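Local coordinates for protein L-serine ammonia-lyase (Rhizomucor miehei CAU432, PDB 5C3U) that belongs to the pyridoxal-phosphate dependent enzymes and holds pyridoxal-5'-phosphate in a pocket of its mixed alpha/beta fold, at residues L40-I45 against V309-G314; I203-H208 against G283-L288. All coordinates share one frame; numbering follows the deposited sequence.

Interaction 1: residues L40-I45 against V309-G314; sequences LKMENI and VLVTGG. With PLP (pyridoxal-5'-phosphate), chain B.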
loop_
_atom_site.group_PDB
_atom_site.type_symbol
_atom_site.label_atom_id
_atom_site.label_comp_id
_atom_site.label_asym_id
_atom_site.label_seq_id
_atom_site.Cartn_x
_atom_site.Cartn_y
_atom_site.Cartn_z
ATOM N N LEU A 40 -8.429 -6.816 -10.925
ATOM C CA LEU A 40 -7.368 -6.748 -9.933
ATOM C C LEU A 40 -6.187 -5.985 -10.515
ATOM O O LEU A 40 -5.623 -6.394 -11.536
ATOM C CB LEU A 40 -6.945 -8.163 -9.534
ATOM C CG LEU A 40 -8.063 -9.098 -9.064
ATOM C CD1 LEU A 40 -7.504 -10.492 -8.847
ATOM C CD2 LEU A 40 -8.745 -8.570 -7.811
ATOM N N LYS A 41 -5.835 -4.864 -9.877
ATOM C CA LYS A 41 -4.690 -4.049 -10.306
ATOM C C LYS A 41 -3.430 -4.580 -9.604
ATOM O O LYS A 41 -3.301 -4.467 -8.386
ATOM C CB LYS A 41 -4.955 -2.568 -9.981
ATOM C CG LYS A 41 -3.884 -1.597 -10.453
ATOM C CD LYS A 41 -3.623 -1.719 -11.953
ATOM C CE LYS A 41 -2.849 -0.500 -12.443
ATOM N NZ LYS A 41 -2.421 -0.670 -13.867
ATOM N N MET A 42 -2.522 -5.195 -10.369
ATOM C CA MET A 42 -1.456 -6.030 -9.807
ATOM C C MET A 42 -0.131 -5.306 -9.494
ATOM O O MET A 42 0.861 -5.458 -10.209
ATOM C CB MET A 42 -1.174 -7.238 -10.731
ATOM C CG MET A 42 -2.418 -8.069 -11.046
ATOM S SD MET A 42 -3.133 -8.790 -9.555
ATOM C CE MET A 42 -1.814 -9.917 -9.112
ATOM N N GLU A 43 -0.105 -4.573 -8.389
ATOM C CA GLU A 43 1.116 -3.864 -7.956
ATOM C C GLU A 43 2.274 -4.740 -7.432
ATOM O O GLU A 43 3.398 -4.244 -7.203
ATOM C CB GLU A 43 0.717 -2.766 -6.960
ATOM C CG GLU A 43 -0.272 -1.774 -7.562
ATOM C CD GLU A 43 0.317 -1.028 -8.761
ATOM O OE1 GLU A 43 1.353 -0.351 -8.587
ATOM O OE2 GLU A 43 -0.260 -1.115 -9.868
ATOM N N ASN A 44 2.020 -6.039 -7.238
ATOM C CA ASN A 44 3.083 -6.968 -6.847
ATOM C C ASN A 44 4.118 -7.135 -7.947
ATOM O O ASN A 44 5.207 -7.653 -7.708
ATOM C CB ASN A 44 2.503 -8.334 -6.441
ATOM C CG ASN A 44 1.599 -8.934 -7.517
ATOM O OD1 ASN A 44 0.802 -8.228 -8.144
ATOM N ND2 ASN A 44 1.710 -10.241 -7.725
ATOM N N ILE A 45 3.773 -6.678 -9.149
ATOM C CA ILE A 45 4.652 -6.750 -10.330
ATOM C C ILE A 45 5.665 -5.582 -10.399
ATOM O O ILE A 45 6.633 -5.613 -11.168
ATOM C CB ILE A 45 3.810 -6.808 -11.639
ATOM C CG1 ILE A 45 2.930 -8.063 -11.655
ATOM C CG2 ILE A 45 4.696 -6.791 -12.893
ATOM C CD1 ILE A 45 3.708 -9.354 -11.514
ATOM N N VAL A 309 -9.888 -3.800 -7.515
ATOM C CA VAL A 309 -9.206 -4.000 -6.224
ATOM C C VAL A 309 -7.743 -3.689 -6.450
ATOM O O VAL A 309 -7.125 -4.286 -7.343
ATOM C CB VAL A 309 -9.354 -5.452 -5.717
ATOM C CG1 VAL A 309 -8.659 -5.639 -4.366
ATOM C CG2 VAL A 309 -10.822 -5.834 -5.633
ATOM N N LEU A 310 -7.175 -2.780 -5.644
ATOM C CA LEU A 310 -5.741 -2.497 -5.753
ATOM C C LEU A 310 -4.977 -3.535 -4.977
ATOM O O LEU A 310 -5.025 -3.560 -3.739
ATOM C CB LEU A 310 -5.392 -1.081 -5.271
ATOM C CG LEU A 310 -6.203 0.089 -5.825
ATOM C CD1 LEU A 310 -5.659 1.401 -5.259
ATOM C CD2 LEU A 310 -6.204 0.121 -7.353
ATOM N N VAL A 311 -4.287 -4.413 -5.704
ATOM C CA VAL A 311 -3.581 -5.503 -5.078
ATOM C C VAL A 311 -2.159 -5.026 -4.859
ATOM O O VAL A 311 -1.311 -5.069 -5.760
ATOM C CB VAL A 311 -3.627 -6.790 -5.919
ATOM C CG1 VAL A 311 -2.772 -7.890 -5.261
ATOM C CG2 VAL A 311 -5.072 -7.249 -6.069
ATOM N N THR A 312 -1.920 -4.542 -3.648
ATOM C CA THR A 312 -0.737 -3.725 -3.390
ATOM C C THR A 312 0.576 -4.501 -3.325
ATOM O O THR A 312 1.644 -3.897 -3.434
ATOM C CB THR A 312 -0.936 -2.813 -2.174
ATOM O OG1 THR A 312 -1.416 -3.593 -1.063
ATOM C CG2 THR A 312 -1.952 -1.742 -2.526
ATOM N N GLY A 313 0.486 -5.820 -3.141
ATOM C CA GLY A 313 1.646 -6.693 -3.240
ATOM C C GLY A 313 2.280 -6.803 -1.869
ATOM O O GLY A 313 1.605 -7.173 -0.884
ATOM N N GLY A 314 3.560 -6.468 -1.798
ATOM C CA GLY A 314 4.281 -6.456 -0.531
ATOM C C GLY A 314 5.192 -7.654 -0.311
ATOM O O GLY A 314 4.912 -8.762 -0.769
HETATM N N1 PLP B . -0.382 -2.203 1.023
HETATM C C2 PLP B . 0.947 -2.386 0.930
HETATM C C2A PLP B . 1.548 -3.739 0.638
HETATM C C3 PLP B . 1.837 -1.241 1.134
HETATM O O3 PLP B . 3.195 -1.395 1.041
HETATM C C4 PLP B . 1.199 0.067 1.401
HETATM C C4A PLP B . 2.043 1.258 1.580
HETATM C C5 PLP B . -0.281 0.153 1.483
HETATM C C6 PLP B . -1.002 -1.027 1.275
HETATM C C5A PLP B . -1.011 1.468 1.767
HETATM O O4P PLP B . -0.114 2.350 2.430
HETATM P P PLP B . -0.332 3.917 2.783
HETATM O O1P PLP B . 0.095 4.722 1.606
HETATM O O2P PLP B . -1.794 4.133 3.213
HETATM O O3P PLP B . 0.593 4.004 3.946
#

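Interaction 2: residues I203-H208 against G283-L288; sequences IAVETH and GAALSL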
loop_
_atom_site.group_PDB
_atom_site.type_symbol
_atom_site.label_atom_id
_atom_site.label_comp_id
_atom_site.label_asym_id
_atom_site.label_seq_id
_atom_site.Cartn_x
_atom_site.Cartn_y
_atom_site.Cartn_z
ATOM N N ILE A 203 -13.346 2.649 -1.517
ATOM C CA ILE A 203 -13.540 1.960 -0.277
ATOM C C ILE A 203 -12.162 1.844 0.350
ATOM O O ILE A 203 -11.261 1.179 -0.197
ATOM C CB ILE A 203 -14.259 0.612 -0.493
ATOM C CG1 ILE A 203 -15.615 0.911 -1.129
ATOM C CG2 ILE A 203 -14.445 -0.117 0.833
ATOM C CD1 ILE A 203 -16.110 -0.171 -2.047
ATOM N N ALA A 204 -12.009 2.524 1.485
ATOM C CA ALA A 204 -10.728 2.642 2.177
ATOM C C ALA A 204 -10.684 1.576 3.256
ATOM O O ALA A 204 -11.345 1.708 4.269
ATOM C CB ALA A 204 -10.581 4.033 2.796
ATOM N N VAL A 205 -9.866 0.534 3.066
ATOM C CA VAL A 205 -9.917 -0.621 3.958
ATOM C C VAL A 205 -8.732 -0.670 4.930
ATOM O O VAL A 205 -7.596 -0.471 4.540
ATOM C CB VAL A 205 -10.058 -1.956 3.176
ATOM C CG1 VAL A 205 -8.977 -2.089 2.111
ATOM C CG2 VAL A 205 -10.026 -3.148 4.128
ATOM N N GLU A 206 -9.027 -0.953 6.194
ATOM C CA GLU A 206 -8.036 -1.119 7.251
ATOM C C GLU A 206 -8.402 -2.406 7.991
ATOM O O GLU A 206 -9.437 -3.016 7.708
ATOM C CB GLU A 206 -8.110 0.076 8.237
ATOM C CG GLU A 206 -7.527 1.390 7.713
ATOM C CD GLU A 206 -7.733 2.565 8.670
ATOM O OE1 GLU A 206 -8.905 2.849 9.031
ATOM O OE2 GLU A 206 -6.723 3.208 9.060
ATOM N N THR A 207 -7.554 -2.829 8.917
ATOM C CA THR A 207 -7.918 -3.923 9.817
ATOM C C THR A 207 -8.263 -3.318 11.157
ATOM O O THR A 207 -7.783 -2.231 11.473
ATOM C CB THR A 207 -6.790 -4.961 10.028
ATOM O OG1 THR A 207 -5.667 -4.334 10.660
ATOM C CG2 THR A 207 -6.392 -5.632 8.698
ATOM N N HIS A 208 -9.054 -4.034 11.961
ATOM C CA HIS A 208 -9.509 -3.493 13.246
ATOM C C HIS A 208 -8.361 -3.143 14.156
ATOM O O HIS A 208 -8.457 -2.205 14.941
ATOM C CB HIS A 208 -10.443 -4.477 13.946
ATOM C CG HIS A 208 -11.709 -4.753 13.180
ATOM N ND1 HIS A 208 -12.117 -5.997 12.878
ATOM C CD2 HIS A 208 -12.672 -3.890 12.673
ATOM C CE1 HIS A 208 -13.272 -5.934 12.183
ATOM N NE2 HIS A 208 -13.606 -4.646 12.052
ATOM N N GLY A 283 -4.354 -8.297 1.321
ATOM C CA GLY A 283 -5.375 -9.263 1.671
ATOM C C GLY A 283 -6.603 -8.555 2.256
ATOM O O GLY A 283 -7.723 -8.981 2.017
ATOM N N ALA A 284 -6.384 -7.482 3.014
ATOM C CA ALA A 284 -7.515 -6.703 3.564
ATOM C C ALA A 284 -8.464 -6.212 2.458
ATOM O O ALA A 284 -9.681 -6.311 2.603
ATOM C CB ALA A 284 -7.029 -5.544 4.422
ATOM N N ALA A 285 -7.913 -5.682 1.366
ATOM C CA ALA A 285 -8.752 -5.199 0.267
ATOM C C ALA A 285 -9.451 -6.343 -0.462
ATOM O O ALA A 285 -10.638 -6.255 -0.753
ATOM C CB ALA A 285 -7.947 -4.361 -0.709
ATOM N N LEU A 286 -8.714 -7.421 -0.726
ATOM C CA LEU A 286 -9.286 -8.604 -1.375
ATOM C C LEU A 286 -10.415 -9.244 -0.560
ATOM O O LEU A 286 -11.341 -9.855 -1.125
ATOM C CB LEU A 286 -8.165 -9.641 -1.625
ATOM C CG LEU A 286 -7.186 -9.319 -2.761
ATOM C CD1 LEU A 286 -5.891 -10.121 -2.689
ATOM C CD2 LEU A 286 -7.841 -9.575 -4.112
ATOM N N SER A 287 -10.345 -9.092 0.761
ATOM C CA SER A 287 -11.310 -9.745 1.646
ATOM C C SER A 287 -12.739 -9.238 1.441
ATOM O O SER A 287 -13.695 -9.989 1.654
ATOM C CB SER A 287 -10.878 -9.663 3.126
ATOM O OG SER A 287 -11.214 -8.428 3.715
ATOM N N LEU A 288 -12.884 -8.006 0.971
ATOM C CA LEU A 288 -14.227 -7.490 0.689
ATOM C C LEU A 288 -14.890 -8.285 -0.429
ATOM O O LEU A 288 -16.107 -8.475 -0.426
ATOM C CB LEU A 288 -14.214 -6.001 0.363
ATOM C CG LEU A 288 -13.707 -5.064 1.462
ATOM C CD1 LEU A 288 -14.084 -3.650 1.077
ATOM C CD2 LEU A 288 -14.293 -5.408 2.825
#

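Interaction 1: residues L40-I45 against V309-G314
The peptide groups of Lys41 pair with those of Val309 and Val311 across two parallel strands, and side chains line both faces of this piece of sheet. Leu40, Met42, Val309 and Val311 occupy one face, beneath helices 260-274 and 280-290; Lys41 and Leu310 occupy the other, toward helix 150-166. At the outer edges the sheet runs on, Leu40 bonding to Leu25 and Leu310 to Ile176. Lys41 N donates to Val309 O at 2.9 Å (N-H...O angle 167°), and Val311 N donates to Lys41 O, also at 2.9 Å. Where the first strand turns into a short 3-10 segment, Glu43 N still reaches Val311 O at 2.9 Å, but with an N-H...O angle of only 130°. On the face of Leu40 and Met42, apolar side chains pair across the strands. Leu40 lies alongside Val309, CD2 against CB at 3.8 Å, and the sulfur of Met42 rests beside Val311, SD to CB 4.2 Å. Beyond the strands, Asn44 CB settles on the bare CA of Gly313 at 3.7 Å. The charged ends lead away from strand 309-311 but stay buried: Lys41 NZ is held by Glu162, Gln166 and the carbonyl of Thr22, and the Glu43 carboxylate by Arg54, Gln46 and the Thr22 hydroxyl. On the far side, Thr312 turns from the first strand to pyridoxal-5'-phosphate. Its hydroxyl sits between the backbone N and carbonyl carbon (chi1 50°), which brings OG1 to 2.7 Å from the ring nitrogen N1, approaching well out of the ring plane. A hydroxyl near this nitrogen is consistent with the fold type II arrangement of the family. The chemistry implies that Glu162 and Arg54 probably balance the buried charges of Lys41 and Glu43, while Thr312 and Gly313, just past the bonded strand, line the pocket.

Interaction 2: residues I203-H208 against G283-L288
Apolar contacts carry the meeting of Ile203 and Val205 with Ala284, Ala285 and Leu288, and no hydrogen bond crosses between the segments. Ile203 presents its CG2 branch, anti to the backbone N (CG1 at chi1 -60°), to Leu288 CD1 at 3.6 Å, the two side chains crossing obliquely. Val205 divides its methyls between neighbouring residues of the helix: CG1 lies against Ala285 CA at 3.6 Å, and CG2 reaches Ala284 CB at 3.8 Å. Val205 was modelled in two conformers, so this division describes the one given and is less certain. Thr207 adds a looser touch, CG2 to Ala284 CB at 4.3 Å.

The small alanines let the helix come close: the axis of 283-288 passes 7.8 Å from that of 203-207, the N-to-C directions 118° apart. This is the layered packing of an alpha/beta domain: helix 280-290 lies over one face of the sheet, where Ala285 also touches Ile176 and Pro178 of strand 174-178, and Leu288 touches Phe256 and Val258 of strand 253-258.

Polar bonds stay on each side of the seam. Within the helix, Ser287 OG donates back to Ala284 O at 2.8 Å, the hydroxyl lying 30° out of the carbonyl plane of Ala284. On the strand, the Thr207 hydroxyl pairs with that of Thr230.

Both contacts are buried and both belong to the same mixed sheet, where strand 306-311 is separated from strand 202-207 by strand 174-178. Interaction 1 works within the sheet, strand to strand, and interaction 2 between the sheet and a helix lying over it; hence backbone hydrogen bonds define the first and apolar packing the second. Helix 280-290 serves both. Its Ala285 CB meets Val309 CG1 at 3.9 Å, and Leu286, turned away from strand 202-207, packs on Leu40, Val309 and Val311. Direct contact with pyridoxal-5'-phosphate belongs to interaction 1, whereas in interaction 2 the side chain of Ala285 remains about 8 Å from it.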